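Local coordinates for peptidyl-prolyl cis-trans isomerase (PDB 5EX2), which probably catalyses the cis-trans isomerisation of peptide bonds before proline, as a periplasmic folding helper of the cyclophilin family, at residues L107-E112 and S118-F123; L242-M247 and C254-T259; A49-V54 and G58-T63. All coordinates share one frame; numbering follows the deposited sequence. Where two conformers were deposited one is given.

Contact 1: residues L107-E112 and S118-F123; sequences LTVINE and SQYTGF
Leu107 sends its side chain toward Tyr120, and its CD1 lies 3.9 Å from CE2 of that ring. Two waters also bridge the pair. One accepts from Leu107 N and the other donates to Leu107 O, and both donate to Tyr120 OH. The same oxygen is hydrogen-bonded to Asp134, so the hydroxyl has three partners, two waters and Asp134. A chi1 of 70° sets Tyr120 CG between its own backbone N and carbonyl carbon, and this torsion brings the ring obliquely against Leu107 and Val109.

Thr108 carries the direct backbone pairing. Thr108 N donates to Phe123 O at 2.9 Å, and Phe123 N donates back to Thr108 O at the same distance. The two residues thus form an antiparallel hydrogen-bonded pair.

Val109 comes next, with CG1 4.1 Å from Tyr120 CE2. Gly122 CA comes near Val109 and Thr108 O. A CB at Gly122 would probably crowd Thr108 O, which is consistent with glycine here.

At Ile110 the chains part. A water takes the place of a direct bond, accepting from Ile110 N and donating to Thr121 O. The Ile110 side chain still reaches across. CG1 is 3.9 Å from Phe123 CE2, and CD1 is 3.8 Å from Thr121 OG1, a hydroxyl already hydrogen-bonded to Asp252.

The whole is a beta hairpin with a short, weakly paired first strand at the edge of an antiparallel sheet. Tyr120 places it beside a bound magnesium ion, about 5 Å from its side chain, at the site that includes Gln115, Gln133 and Glu135.

Contact 2: residues L242-M247 and C254-T259; sequences LFLDRM and CSLPQT
Apolar side chains make the contact between Met247, Phe243 and Leu244 on the helix and Leu256 and Pro257 on the loop. Pro257 CG is touched by two of the helix residues. The end of Met247 meets the proline ring, CE lying 3.6 Å from Pro257 CG. The methionine chain is bent at chi2 and chi3 (-53° and -57°), which folds its methyl back onto the proline. Phe243 CZ approaches the same Pro257 CG at 3.7 Å, while Pro257 CB lies at the edge of the phenyl ring. Within the helix, Met247 CG lies over one face of that ring, toward its rim.

The leucines give a second set of contacts. Leu256 splits its branches: CD1 meets Leu244 CD2 at 3.7 Å, the side chains crossing at about a right angle, and CD2 meets Met247 CB at 3.7 Å. Replacing Met247 by an alanine removes CG and CE and is likely to open a gap beside the Pro257 ring and bare part of one face of Phe243.

Covalent and polar ties lie beyond the interface. Cys254 is in a disulfide with Cys152, and Gln258 OE1 is hydrogen-bonded to Arg190 NH1 on barrel strand 187-191. The irregular segment 254-259 thus packs on helix 238-247 before leading into edge strand 261-264 of the small antiparallel sheet.

Contact 3: residues A49-V54 and G58-T63; sequences AQIRKV and GLYSGT
With chi1 at 178°, Val54 turns CG1 away from its own amide and out over the Tyr60 ring. The tyrosine answers with a chi1 of -86°, which directs its ring toward Val54 and Ile51. CG1 stands 3.5 Å from the Tyr60 ring centroid and 16° off the normal, a CH-pi contact over one face. It is a little offset toward the rim, on the side of CE2 and CZ, and its distance to Tyr60 CZ is also 3.5 Å. Val54 CB follows at 4.0 Å from Tyr60 CE2.

One turn earlier in the helix, Ile51 meets the far end of the tyrosine. Its CD1 is 3.5 Å from Tyr60 OH, and the two side chains cross at about a right angle. The hydroxyl itself is hydrogen-bonded to Asp169 O, so the tip has a polar partner while the ring stays among apolar groups. Ile79 and Leu89 also touch Val54.

Two turns follow the helix. Gly58 leaves it with positive phi and starts a type I turn to Ser61. A type II turn from Tyr60 to Thr63 follows. Tyr60 O accepts from both Thr63 N, at 3.0 Å, and Thr63 OG1, at 2.7 Å. The hydroxyl bond lies in the carbonyl plane, on a lone pair. Together they brace the turn from Tyr60 to Thr63.

Across the segments the attraction is therefore dispersive, with a CH-pi component. The bond from the hydroxyl to Asp169 O probably limits movement of the ring end, while the carbonyl bonds brace only the turn. The valine methyl packs closely on the ring.

From the N terminus, contact 3 comes first. It closes the short turn from helix 45-57 into strand 63-69 of the barrel. Contact 1 follows, closing the hairpin of strands 108-109 and 119-124 in the separate five-stranded sheet. Contact 2 closes last, folding the loop after helix 238-247 back onto that helix. The three run in series, and none nests in or crosses another. Contacts 1 and 2 touch, however. Phe123 and Ile110 both pack against Leu256, so the C-terminal segment is tied to the hairpin. Contact 3 lies across the chain's centre, about 33 Å from contact 1 between centres.

Contact 1: residues L107-E112 and S118-F123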
loop_
_atom_site.group_PDB
_atom_site.type_symbol
_atom_site.label_atom_id
_atom_site.label_comp_id
_atom_site.label_asym_id
_atom_site.label_seq_id
_atom_site.Cartn_x
_atom_site.Cartn_y
_atom_site.Cartn_z
ATOM N N LEU A 107 0.279 -17.135 -0.639
ATOM C CA LEU A 107 -0.377 -16.286 -1.606
ATOM C C LEU A 107 -1.593 -16.954 -2.178
ATOM O O LEU A 107 -1.586 -18.144 -2.466
ATOM C CB LEU A 107 0.567 -15.927 -2.739
ATOM C CG LEU A 107 1.925 -15.371 -2.329
ATOM C CD1 LEU A 107 2.669 -14.892 -3.565
ATOM C CD2 LEU A 107 1.763 -14.249 -1.355
ATOM N N THR A 108 -2.647 -16.179 -2.337
ATOM C CA THR A 108 -3.803 -16.597 -3.100
ATOM C C THR A 108 -3.492 -16.332 -4.550
ATOM O O THR A 108 -3.261 -15.187 -4.953
ATOM C CB THR A 108 -5.067 -15.839 -2.678
ATOM O OG1 THR A 108 -5.380 -16.164 -1.317
ATOM C CG2 THR A 108 -6.252 -16.147 -3.588
ATOM N N VAL A 109 -3.462 -17.403 -5.327
ATOM C CA VAL A 109 -3.210 -17.305 -6.751
ATOM C C VAL A 109 -4.457 -16.831 -7.472
ATOM O O VAL A 109 -5.582 -16.985 -6.980
ATOM C CB VAL A 109 -2.754 -18.658 -7.322
ATOM C CG1 VAL A 109 -1.525 -19.135 -6.579
ATOM C CG2 VAL A 109 -3.885 -19.707 -7.218
ATOM N N ILE A 110 -4.259 -16.277 -8.660
ATOM C CA ILE A 110 -5.342 -15.765 -9.469
ATOM C C ILE A 110 -5.874 -16.851 -10.394
ATOM O O ILE A 110 -7.084 -17.015 -10.557
ATOM C CB ILE A 110 -4.866 -14.555 -10.275
ATOM C CG1 ILE A 110 -4.503 -13.418 -9.315
ATOM C CG2 ILE A 110 -5.939 -14.102 -11.238
ATOM C CD1 ILE A 110 -3.580 -12.386 -9.900
ATOM N N ASN A 111 -4.957 -17.592 -11.000
ATOM C CA ASN A 111 -5.328 -18.717 -11.833
ATOM C C ASN A 111 -4.865 -19.998 -11.161
ATOM O O ASN A 111 -3.750 -20.062 -10.640
ATOM C CB ASN A 111 -4.725 -18.575 -13.228
ATOM C CG ASN A 111 -5.461 -19.399 -14.256
ATOM O OD1 ASN A 111 -5.422 -20.627 -14.219
ATOM N ND2 ASN A 111 -6.146 -18.731 -15.175
ATOM N N GLU A 112 -5.734 -21.004 -11.149
ATOM C CA GLU A 112 -5.441 -22.275 -10.492
ATOM C C GLU A 112 -4.662 -23.229 -11.391
ATOM O O GLU A 112 -4.250 -24.300 -10.946
ATOM C CB GLU A 112 -6.738 -22.950 -10.047
ATOM C CG GLU A 112 -7.586 -22.129 -9.086
ATOM C CD GLU A 112 -6.989 -22.044 -7.695
ATOM O OE1 GLU A 112 -6.022 -22.784 -7.411
ATOM O OE2 GLU A 112 -7.501 -21.243 -6.880
ATOM N N SER A 118 8.942 -18.316 -14.024
ATOM C CA SER A 118 9.925 -18.147 -12.965
ATOM C C SER A 118 9.335 -17.383 -11.808
ATOM O O SER A 118 9.842 -17.438 -10.689
ATOM C CB SER A 118 11.159 -17.417 -13.477
ATOM O OG SER A 118 11.853 -18.227 -14.411
ATOM N N GLN A 119 8.275 -16.638 -12.090
ATOM C CA GLN A 119 7.610 -15.832 -11.078
ATOM C C GLN A 119 6.114 -15.946 -11.237
ATOM O O GLN A 119 5.627 -16.316 -12.288
ATOM C CB GLN A 119 8.050 -14.366 -11.190
ATOM C CG GLN A 119 9.499 -14.171 -10.815
ATOM C CD GLN A 119 10.091 -12.827 -11.173
ATOM O OE1 GLN A 119 11.296 -12.660 -11.067
ATOM N NE2 GLN A 119 9.258 -11.859 -11.564
ATOM N N TYR A 120 5.375 -15.618 -10.184
ATOM C CA TYR A 120 3.938 -15.485 -10.310
ATOM C C TYR A 120 3.508 -14.410 -9.345
ATOM O O TYR A 120 4.290 -13.993 -8.489
ATOM C CB TYR A 120 3.212 -16.818 -10.044
ATOM C CG TYR A 120 3.247 -17.291 -8.618
ATOM C CD1 TYR A 120 4.302 -18.058 -8.133
ATOM C CD2 TYR A 120 2.200 -16.997 -7.752
ATOM C CE1 TYR A 120 4.312 -18.494 -6.811
ATOM C CE2 TYR A 120 2.205 -17.417 -6.435
ATOM C CZ TYR A 120 3.259 -18.158 -5.960
ATOM O OH TYR A 120 3.251 -18.584 -4.646
ATOM N N THR A 121 2.260 -13.990 -9.504
ATOM C CA THR A 121 1.678 -12.999 -8.636
ATOM C C THR A 121 0.440 -13.556 -7.954
ATOM O O THR A 121 -0.198 -14.516 -8.401
ATOM C CB THR A 121 1.270 -11.729 -9.388
ATOM O OG1 THR A 121 0.190 -12.023 -10.279
ATOM C CG2 THR A 121 2.439 -11.110 -10.163
ATOM N N GLY A 122 0.087 -12.922 -6.859
ATOM C CA GLY A 122 -1.091 -13.307 -6.116
ATOM C C GLY A 122 -1.308 -12.271 -5.049
ATOM O O GLY A 122 -0.778 -11.155 -5.129
ATOM N N PHE A 123 -2.120 -12.631 -4.070
ATOM C CA PHE A 123 -2.506 -11.705 -3.011
ATOM C C PHE A 123 -2.229 -12.282 -1.643
ATOM O O PHE A 123 -2.409 -13.484 -1.404
ATOM C CB PHE A 123 -3.987 -11.367 -3.098
ATOM C CG PHE A 123 -4.406 -10.671 -4.372
ATOM C CD1 PHE A 123 -4.346 -9.294 -4.486
ATOM C CD2 PHE A 123 -4.885 -11.406 -5.442
ATOM C CE1 PHE A 123 -4.760 -8.656 -5.657
ATOM C CE2 PHE A 123 -5.301 -10.776 -6.614
ATOM C CZ PHE A 123 -5.240 -9.404 -6.713
HETATM O O HOH W 1 2.077 -19.015 -2.012
HETATM O O HOH W 2 0.650 -19.808 -3.532
HETATM O O HOH W 3 -3.693 -15.672 0.876
HETATM O O HOH W 4 -1.612 -16.342 -9.831
#

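Contact 2: residues L242-M247 and C254-T259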
loop_
_atom_site.group_PDB
_atom_site.type_symbol
_atom_site.label_atom_id
_atom_site.label_comp_id
_atom_site.label_asym_id
_atom_site.label_seq_id
_atom_site.Cartn_x
_atom_site.Cartn_y
_atom_site.Cartn_z
ATOM N N LEU A 242 -15.235 -15.474 -5.897
ATOM C CA LEU A 242 -16.287 -14.991 -6.772
ATOM C C LEU A 242 -15.864 -13.711 -7.482
ATOM O O LEU A 242 -16.173 -13.507 -8.651
ATOM C CB LEU A 242 -17.556 -14.744 -5.959
ATOM C CG LEU A 242 -18.183 -16.024 -5.413
ATOM C CD1 LEU A 242 -19.313 -15.709 -4.443
ATOM C CD2 LEU A 242 -18.683 -16.909 -6.549
ATOM N N PHE A 243 -15.176 -12.840 -6.757
ATOM C CA PHE A 243 -14.639 -11.611 -7.329
ATOM C C PHE A 243 -13.676 -11.913 -8.474
ATOM O O PHE A 243 -13.805 -11.355 -9.561
ATOM C CB PHE A 243 -13.983 -10.806 -6.204
ATOM C CG PHE A 243 -13.129 -9.653 -6.655
ATOM C CD1 PHE A 243 -11.766 -9.830 -6.810
ATOM C CD2 PHE A 243 -13.667 -8.388 -6.843
ATOM C CE1 PHE A 243 -10.954 -8.785 -7.204
ATOM C CE2 PHE A 243 -12.851 -7.328 -7.233
ATOM C CZ PHE A 243 -11.495 -7.535 -7.401
ATOM N N LEU A 244 -12.748 -12.837 -8.268
ATOM C CA LEU A 244 -11.817 -13.216 -9.328
ATOM C C LEU A 244 -12.557 -13.823 -10.507
ATOM O O LEU A 244 -12.253 -13.537 -11.658
ATOM C CB LEU A 244 -10.785 -14.210 -8.815
ATOM C CG LEU A 244 -9.769 -13.694 -7.815
ATOM C CD1 LEU A 244 -8.908 -14.832 -7.317
ATOM C CD2 LEU A 244 -8.892 -12.649 -8.453
ATOM N N ASP A 245 -13.538 -14.672 -10.220
ATOM C CA ASP A 245 -14.343 -15.255 -11.284
ATOM C C ASP A 245 -14.973 -14.178 -12.147
ATOM O O ASP A 245 -14.975 -14.262 -13.377
ATOM C CB ASP A 245 -15.475 -16.128 -10.742
ATOM C CG ASP A 245 -15.002 -17.424 -10.117
ATOM O OD1 ASP A 245 -13.819 -17.816 -10.263
ATOM O OD2 ASP A 245 -15.863 -18.081 -9.494
ATOM N N ARG A 246 -15.557 -13.197 -11.473
ATOM C CA ARG A 246 -16.297 -12.133 -12.120
ATOM C C ARG A 246 -15.349 -11.232 -12.919
ATOM O O ARG A 246 -15.649 -10.876 -14.058
ATOM C CB ARG A 246 -17.081 -11.372 -11.048
ATOM C CG ARG A 246 -17.916 -10.213 -11.511
ATOM C CD ARG A 246 -18.547 -9.540 -10.305
ATOM N NE ARG A 246 -17.815 -8.338 -9.898
ATOM C CZ ARG A 246 -17.367 -8.079 -8.669
ATOM N NH1 ARG A 246 -17.550 -8.934 -7.662
ATOM N NH2 ARG A 246 -16.722 -6.938 -8.447
ATOM N N MET A 247 -14.195 -10.893 -12.350
ATOM C CA MET A 247 -13.283 -9.942 -12.985
ATOM C C MET A 247 -12.377 -10.538 -14.060
ATOM O O MET A 247 -12.005 -9.843 -15.005
ATOM C CB MET A 247 -12.412 -9.280 -11.931
ATOM C CG MET A 247 -13.212 -8.486 -10.929
ATOM S SD MET A 247 -14.335 -7.281 -11.677
ATOM C CE MET A 247 -13.235 -6.280 -12.673
ATOM N N CYS A 254 -1.947 -6.776 -11.197
ATOM C CA CYS A 254 -2.100 -5.340 -11.399
ATOM C C CYS A 254 -3.177 -4.977 -12.420
ATOM O O CYS A 254 -3.521 -3.814 -12.551
ATOM C CB CYS A 254 -0.768 -4.721 -11.809
ATOM S SG CYS A 254 0.472 -4.738 -10.484
ATOM N N SER A 255 -3.724 -5.960 -13.128
ATOM C CA SER A 255 -4.811 -5.689 -14.074
ATOM C C SER A 255 -6.189 -5.919 -13.442
ATOM O O SER A 255 -7.215 -5.541 -14.000
ATOM C CB SER A 255 -4.648 -6.543 -15.330
ATOM O OG SER A 255 -3.581 -6.046 -16.116
ATOM N N LEU A 256 -6.197 -6.519 -12.260
ATOM C CA LEU A 256 -7.410 -6.642 -11.470
ATOM C C LEU A 256 -7.646 -5.350 -10.689
ATOM O O LEU A 256 -6.713 -4.586 -10.456
ATOM C CB LEU A 256 -7.290 -7.809 -10.494
ATOM C CG LEU A 256 -7.323 -9.196 -11.110
ATOM C CD1 LEU A 256 -6.744 -10.214 -10.139
ATOM C CD2 LEU A 256 -8.756 -9.571 -11.471
ATOM N N PRO A 257 -8.885 -5.117 -10.253
ATOM C CA PRO A 257 -9.070 -4.061 -9.264
ATOM C C PRO A 257 -8.319 -4.425 -7.999
ATOM O O PRO A 257 -7.888 -5.562 -7.828
ATOM C CB PRO A 257 -10.584 -4.046 -9.022
ATOM C CG PRO A 257 -11.189 -4.936 -10.062
ATOM C CD PRO A 257 -10.117 -5.882 -10.492
ATOM N N GLN A 258 -8.190 -3.483 -7.089
ATOM C CA GLN A 258 -7.646 -3.819 -5.796
ATOM C C GLN A 258 -8.597 -4.757 -5.065
ATOM O O GLN A 258 -9.794 -4.802 -5.344
ATOM C CB GLN A 258 -7.428 -2.581 -4.958
ATOM C CG GLN A 258 -6.467 -1.607 -5.551
ATOM C CD GLN A 258 -5.938 -0.674 -4.500
ATOM O OE1 GLN A 258 -4.945 -0.984 -3.826
ATOM N NE2 GLN A 258 -6.621 0.438 -4.296
ATOM N N THR A 259 -8.054 -5.487 -4.105
ATOM C CA THR A 259 -8.856 -6.321 -3.235
ATOM C C THR A 259 -9.937 -5.460 -2.621
ATOM O O THR A 259 -9.637 -4.420 -2.073
ATOM C CB THR A 259 -8.009 -6.944 -2.128
ATOM O OG1 THR A 259 -7.060 -7.846 -2.706
ATOM C CG2 THR A 259 -8.891 -7.698 -1.137
#

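Contact 3: residues A49-V54 and G58-T63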
loop_
_atom_site.group_PDB
_atom_site.type_symbol
_atom_site.label_atom_id
_atom_site.label_comp_id
_atom_site.label_asym_id
_atom_site.label_seq_id
_atom_site.Cartn_x
_atom_site.Cartn_y
_atom_site.Cartn_z
ATOM N N ALA A 49 7.781 1.305 10.140
ATOM C CA ALA A 49 8.144 1.987 11.376
ATOM C C ALA A 49 8.484 3.450 11.080
ATOM O O ALA A 49 8.122 4.356 11.830
ATOM C CB ALA A 49 9.306 1.298 12.059
ATOM N N GLN A 50 9.197 3.686 9.987
ATOM C CA GLN A 50 9.544 5.051 9.588
ATOM C C GLN A 50 8.310 5.900 9.345
ATOM O O GLN A 50 8.228 7.043 9.799
ATOM C CB GLN A 50 10.414 5.018 8.340
ATOM C CG GLN A 50 10.865 6.379 7.814
ATOM C CD GLN A 50 12.088 6.930 8.521
ATOM O OE1 GLN A 50 12.559 6.379 9.514
ATOM N NE2 GLN A 50 12.629 8.019 7.984
ATOM N N ILE A 51 7.333 5.364 8.626
ATOM C CA ILE A 51 6.134 6.140 8.318
ATOM C C ILE A 51 5.382 6.479 9.601
ATOM O O ILE A 51 4.979 7.614 9.789
ATOM C CB ILE A 51 5.219 5.400 7.331
ATOM C CG1 ILE A 51 5.926 5.247 5.963
ATOM C CG2 ILE A 51 3.883 6.106 7.185
ATOM C CD1 ILE A 51 6.365 6.549 5.283
ATOM N N ARG A 52 5.209 5.519 10.497
ATOM C CA ARG A 52 4.560 5.839 11.773
ATOM C C ARG A 52 5.285 6.962 12.501
ATOM O O ARG A 52 4.660 7.889 13.022
ATOM C CB ARG A 52 4.503 4.622 12.692
ATOM C CG ARG A 52 3.619 3.504 12.210
ATOM C CD ARG A 52 3.244 2.579 13.355
ATOM N NE ARG A 52 2.657 1.347 12.850
ATOM C CZ ARG A 52 3.317 0.208 12.695
ATOM N NH1 ARG A 52 4.600 0.105 13.027
ATOM N NH2 ARG A 52 2.678 -0.845 12.216
ATOM N N LYS A 53 6.601 6.869 12.543
ATOM C CA LYS A 53 7.427 7.863 13.199
ATOM C C LYS A 53 7.231 9.237 12.573
ATOM O O LYS A 53 7.011 10.214 13.280
ATOM C CB LYS A 53 8.890 7.426 13.121
ATOM C CG LYS A 53 9.895 8.396 13.696
ATOM C CD LYS A 53 11.317 7.860 13.508
ATOM C CE LYS A 53 12.367 8.854 13.992
ATOM N NZ LYS A 53 12.436 8.927 15.476
ATOM N N VAL A 54 7.320 9.330 11.250
ATOM C CA VAL A 54 7.203 10.637 10.601
ATOM C C VAL A 54 5.790 11.209 10.781
ATOM O O VAL A 54 5.617 12.385 11.091
ATOM C CB VAL A 54 7.585 10.548 9.105
ATOM C CG1 VAL A 54 7.412 11.888 8.414
ATOM C CG2 VAL A 54 9.025 10.086 8.963
ATOM N N GLY A 58 4.098 15.064 13.140
ATOM C CA GLY A 58 3.265 16.105 12.576
ATOM C C GLY A 58 3.844 16.753 11.331
ATOM O O GLY A 58 3.187 17.583 10.690
ATOM N N LEU A 59 5.058 16.369 10.951
ATOM C CA LEU A 59 5.774 17.108 9.921
ATOM C C LEU A 59 5.286 16.891 8.494
ATOM O O LEU A 59 5.641 17.654 7.600
ATOM C CB LEU A 59 7.262 16.778 9.996
ATOM C CG LEU A 59 7.948 17.323 11.246
ATOM C CD1 LEU A 59 9.364 16.797 11.349
ATOM C CD2 LEU A 59 7.929 18.865 11.293
ATOM N N TYR A 60 4.475 15.872 8.252
ATOM C CA TYR A 60 3.914 15.732 6.922
ATOM C C TYR A 60 2.866 16.786 6.628
ATOM O O TYR A 60 2.513 17.029 5.470
ATOM C CB TYR A 60 3.266 14.369 6.726
ATOM C CG TYR A 60 4.173 13.254 6.276
ATOM C CD1 TYR A 60 5.207 13.466 5.369
ATOM C CD2 TYR A 60 3.976 11.967 6.745
ATOM C CE1 TYR A 60 6.025 12.405 4.949
ATOM C CE2 TYR A 60 4.773 10.915 6.338
ATOM C CZ TYR A 60 5.793 11.129 5.442
ATOM O OH TYR A 60 6.571 10.054 5.046
ATOM N N SER A 61 2.319 17.386 7.672
ATOM C CA SER A 61 1.216 18.291 7.460
ATOM C C SER A 61 1.686 19.490 6.674
ATOM O O SER A 61 2.701 20.112 6.995
ATOM C CB SER A 61 0.589 18.701 8.783
ATOM O OG SER A 61 0.003 17.550 9.358
ATOM N N GLY A 62 0.964 19.785 5.603
ATOM C CA GLY A 62 1.328 20.880 4.725
ATOM C C GLY A 62 2.316 20.557 3.625
ATOM O O GLY A 62 2.648 21.424 2.830
ATOM N N THR A 63 2.818 19.335 3.575
ATOM C CA THR A 63 3.744 19.010 2.498
ATOM C C THR A 63 3.002 18.906 1.167
ATOM O O THR A 63 1.858 18.469 1.089
ATOM C CB THR A 63 4.515 17.709 2.763
ATOM O OG1 THR A 63 3.607 16.641 3.022
ATOM C CG2 THR A 63 5.479 17.868 3.945
#